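Local coordinates for agenet domain-containing protein (Arabidopsis thaliana, PDB 6IE4), which probably reads lysine-methylated histone H3, binding the H3 tail through its tandem Agenet domains, which belong to the SH3-like family of folds, at residues G120-V124 / R134-L140. Numbering follows the deposited sequence.
Sequences GKFSV and RFRKDEL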
ATOM      1  N   GLY A 120      -5.548  22.427  -4.167  1.00 58.63           N
ATOM      2  CA  GLY A 120      -5.807  21.195  -3.452  1.00 52.89           C
ATOM      3  C   GLY A 120      -4.948  20.031  -3.883  1.00 49.29           C
ATOM      4  O   GLY A 120      -5.241  18.895  -3.487  1.00 45.32           O
ATOM      5  N   LYS A 121      -3.988  20.254  -4.786  1.00 47.63           N
ATOM      6  CA  LYS A 121      -3.161  19.204  -5.361  1.00 40.71           C
ATOM      7  C   LYS A 121      -1.753  19.251  -4.782  1.00 35.55           C
ATOM      8  O   LYS A 121      -1.294  20.274  -4.264  1.00 36.17           O
ATOM      9  CB  LYS A 121      -3.116  19.319  -6.893  1.00 38.21           C
ATOM     10  CG  LYS A 121      -4.491  19.140  -7.555  1.00 46.00           C
ATOM     11  CD  LYS A 121      -4.395  18.979  -9.073  1.00 49.52           C
ATOM     12  CE  LYS A 121      -5.739  18.573  -9.696  1.00 49.14           C
ATOM     13  NZ  LYS A 121      -6.858  19.539  -9.461  1.00 45.97           N
ATOM     14  N   PHE A 122      -1.076  18.112  -4.863  1.00 30.61           N
ATOM     15  CA  PHE A 122       0.259  17.963  -4.323  1.00 27.93           C
ATOM     16  C   PHE A 122       1.119  17.286  -5.368  1.00 27.34           C
ATOM     17  O   PHE A 122       0.617  16.583  -6.253  1.00 26.06           O
ATOM     18  CB  PHE A 122       0.246  17.133  -3.023  1.00 30.85           C
ATOM     19  CG  PHE A 122      -0.784  17.598  -2.034  1.00 28.99           C
ATOM     20  CD1 PHE A 122      -2.088  17.157  -2.120  1.00 29.80           C
ATOM     21  CD2 PHE A 122      -0.456  18.515  -1.053  1.00 29.07           C
ATOM     22  CE1 PHE A 122      -3.038  17.606  -1.235  1.00 30.52           C
ATOM     23  CE2 PHE A 122      -1.398  18.956  -0.168  1.00 29.38           C
ATOM     24  CZ  PHE A 122      -2.694  18.505  -0.263  1.00 27.94           C
ATOM     25  N   SER A 123       2.423  17.463  -5.224  1.00 27.05           N
ATOM     26  CA  SER A 123       3.385  16.816  -6.095  1.00 27.37           C
ATOM     27  C   SER A 123       4.344  16.056  -5.202  1.00 26.89           C
ATOM     28  O   SER A 123       4.869  16.613  -4.233  1.00 28.14           O
ATOM     29  CB  SER A 123       4.143  17.845  -6.982  1.00 28.93           C
ATOM     30  OG  SER A 123       5.164  17.241  -7.758  1.00 25.31           O
ATOM     31  N   VAL A 124       4.617  14.805  -5.565  1.00 26.58           N
ATOM     32  CA  VAL A 124       5.091  13.795  -4.628  1.00 26.61           C
ATOM     33  C   VAL A 124       6.312  13.121  -5.236  1.00 27.23           C
ATOM     34  O   VAL A 124       6.249  12.646  -6.373  1.00 33.57           O
ATOM     35  CB  VAL A 124       4.001  12.745  -4.325  1.00 27.27           C
ATOM     36  CG1 VAL A 124       4.565  11.635  -3.441  1.00 24.59           C
ATOM     37  CG2 VAL A 124       2.766  13.374  -3.683  1.00 24.77           C
ATOM     38  N   ARG A 134       1.995  14.287  -9.587  1.00 28.45           N
ATOM     39  CA  ARG A 134       0.920  15.058  -8.955  1.00 27.37           C
ATOM     40  C   ARG A 134      -0.253  14.191  -8.512  1.00 26.86           C
ATOM     41  O   ARG A 134      -0.585  13.196  -9.165  1.00 25.76           O
ATOM     42  CB  ARG A 134       0.422  16.141  -9.906  1.00 25.92           C
ATOM     43  CG  ARG A 134       1.295  17.372  -9.878  1.00 31.04           C
ATOM     44  CD  ARG A 134       0.915  18.363 -10.957  1.00 32.65           C
ATOM     45  NE  ARG A 134       1.879  19.451 -11.101  1.00 34.90           N
ATOM     46  CZ  ARG A 134       1.589  20.604 -11.694  1.00 36.91           C
ATOM     47  NH1 ARG A 134       2.516  21.552 -11.807  1.00 30.66           N
ATOM     48  NH2 ARG A 134       0.373  20.783 -12.210  1.00 35.01           N
ATOM     49  N   PHE A 135      -0.852  14.547  -7.367  1.00 25.58           N
ATOM     50  CA  PHE A 135      -2.041  13.865  -6.869  1.00 25.39           C
ATOM     51  C   PHE A 135      -2.997  14.849  -6.213  1.00 29.30           C
ATOM     52  O   PHE A 135      -2.591  15.888  -5.686  1.00 30.53           O
ATOM     53  CB  PHE A 135      -1.701  12.770  -5.839  1.00 25.05           C
ATOM     54  CG  PHE A 135      -0.842  11.673  -6.380  1.00 22.68           C
ATOM     55  CD1 PHE A 135      -1.410  10.584  -7.029  1.00 22.88           C
ATOM     56  CD2 PHE A 135       0.533  11.738  -6.263  1.00 20.34           C
ATOM     57  CE1 PHE A 135      -0.625   9.578  -7.538  1.00 21.72           C
ATOM     58  CE2 PHE A 135       1.330  10.733  -6.773  1.00 21.90           C
ATOM     59  CZ  PHE A 135       0.751   9.645  -7.399  1.00 23.57           C
ATOM     60  N   ARG A 136      -4.268  14.461  -6.191  1.00 30.61           N
ATOM     61  CA  ARG A 136      -5.283  15.157  -5.424  1.00 31.21           C
ATOM     62  C   ARG A 136      -5.249  14.657  -3.986  1.00 33.54           C
ATOM     63  O   ARG A 136      -4.751  13.558  -3.702  1.00 32.24           O
ATOM     64  CB  ARG A 136      -6.665  14.926  -6.023  1.00 31.10           C
ATOM     65  CG  ARG A 136      -6.812  15.437  -7.427  1.00 33.51           C
ATOM     66  CD  ARG A 136      -8.207  15.176  -7.905  1.00 38.75           C
ATOM     67  NE  ARG A 136      -8.515  13.754  -7.804  1.00 40.67           N
ATOM     68  CZ  ARG A 136      -8.112  12.847  -8.688  1.00 39.38           C
ATOM     69  NH1 ARG A 136      -7.356  13.216  -9.721  1.00 41.12           N
ATOM     70  NH2 ARG A 136      -8.431  11.573  -8.522  1.00 35.10           N
ATOM     71  N   LYS A 137      -5.764  15.488  -3.068  1.00 34.12           N
ATOM     72  CA  LYS A 137      -5.668  15.157  -1.648  1.00 32.12           C
ATOM     73  C   LYS A 137      -6.292  13.805  -1.361  1.00 30.74           C
ATOM     74  O   LYS A 137      -5.770  13.033  -0.553  1.00 29.58           O
ATOM     75  CB  LYS A 137      -6.320  16.233  -0.773  1.00 33.17           C
ATOM     76  CG  LYS A 137      -6.114  15.943   0.724  1.00 34.34           C
ATOM     77  CD  LYS A 137      -6.752  16.944   1.666  1.00 41.57           C
ATOM     78  CE  LYS A 137      -6.066  16.867   3.049  1.00 47.37           C
ATOM     79  NZ  LYS A 137      -6.944  17.289   4.200  1.00 51.57           N
ATOM     80  N   ASP A 138      -7.378  13.487  -2.038  1.00 31.84           N
ATOM     81  CA  ASP A 138      -8.080  12.253  -1.756  1.00 30.59           C
ATOM     82  C   ASP A 138      -7.370  11.044  -2.358  1.00 35.15           C
ATOM     83  O   ASP A 138      -7.874   9.929  -2.239  1.00 37.86           O
ATOM     84  CB  ASP A 138      -9.499  12.344  -2.300  1.00 27.31           C
ATOM     85  CG  ASP A 138      -9.529  12.256  -3.784  1.00 38.73           C
ATOM     86  OD1 ASP A 138      -8.786  13.018  -4.444  1.00 46.54           O
ATOM     87  OD2 ASP A 138     -10.339  11.456  -4.300  1.00 50.78           O
ATOM     88  N   GLU A 139      -6.195  11.228  -2.963  1.00 34.43           N
ATOM     89  CA  GLU A 139      -5.398  10.117  -3.455  1.00 31.11           C
ATOM     90  C   GLU A 139      -4.230   9.836  -2.533  1.00 29.82           C
ATOM     91  O   GLU A 139      -3.478   8.887  -2.769  1.00 27.31           O
ATOM     92  CB  GLU A 139      -4.859  10.403  -4.861  1.00 29.31           C
ATOM     93  CG  GLU A 139      -5.857  10.981  -5.847  1.00 33.04           C
ATOM     94  CD  GLU A 139      -5.294  11.067  -7.270  1.00 34.02           C
ATOM     95  OE1 GLU A 139      -5.188   9.999  -7.916  1.00 35.71           O
ATOM     96  OE2 GLU A 139      -4.967  12.189  -7.743  1.00 30.77           O
ATOM     97  N   LEU A 140      -4.091  10.613  -1.468  1.00 29.11           N
ATOM     98  CA  LEU A 140      -3.028  10.433  -0.504  1.00 27.66           C
ATOM     99  C   LEU A 140      -3.568   9.966   0.827  1.00 28.56           C
ATOM    100  O   LEU A 140      -4.719  10.210   1.191  1.00 31.63           O
ATOM    101  CB  LEU A 140      -2.235  11.723  -0.275  1.00 30.23           C
ATOM    102  CG  LEU A 140      -1.765  12.419  -1.543  1.00 29.03           C
ATOM    103  CD1 LEU A 140      -0.926  13.583  -1.156  1.00 28.38           C
ATOM    104  CD2 LEU A 140      -0.983  11.453  -2.398  1.00 24.22           C
TER
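Phe122 lies alongside Lys137 and presents its ring edge to it, CE1 3.6 Å from Lys137 CB, while Leu140 CD1 approaches Phe122 CD1 obliquely at 3.9 Å. With its CG set anti to the carbonyl carbon (chi1 -49°), the Phe122 ring swings toward Lys137, first residue of the 3-10 segment 137-139. Val124 crosses Phe135 at about a right angle, its CG2 meeting the ring edge 3.8 Å from CD2. The Phe122 and Phe135 backbones form an antiparallel hydrogen-bonded pair: Phe122 N donates to Phe135 O at 2.8 Å, and Phe135 N to Phe122 O at 2.7 Å. On the other face the aliphatic parts of Lys121 and Arg136 run side by side, as Ser123 CB meets Arg134 CG. Farther out, Glu139 OE2 accepts a nearly straight hydrogen bond from Arg136 N at 2.8 Å and lies over one face of the Arg136 guanidinium; with Asp138, whose OD1 bonds only weakly to Arg136 NE, it would help offset that charge, tying the turn to the strand end. Strand 107-117 pairs with hairpin strand 121-126, its Val116 touching Phe122, while Ala102 of strand 99-104 packs on Phe135 and Leu140 in the curled antiparallel sheet of this SH3-like fold.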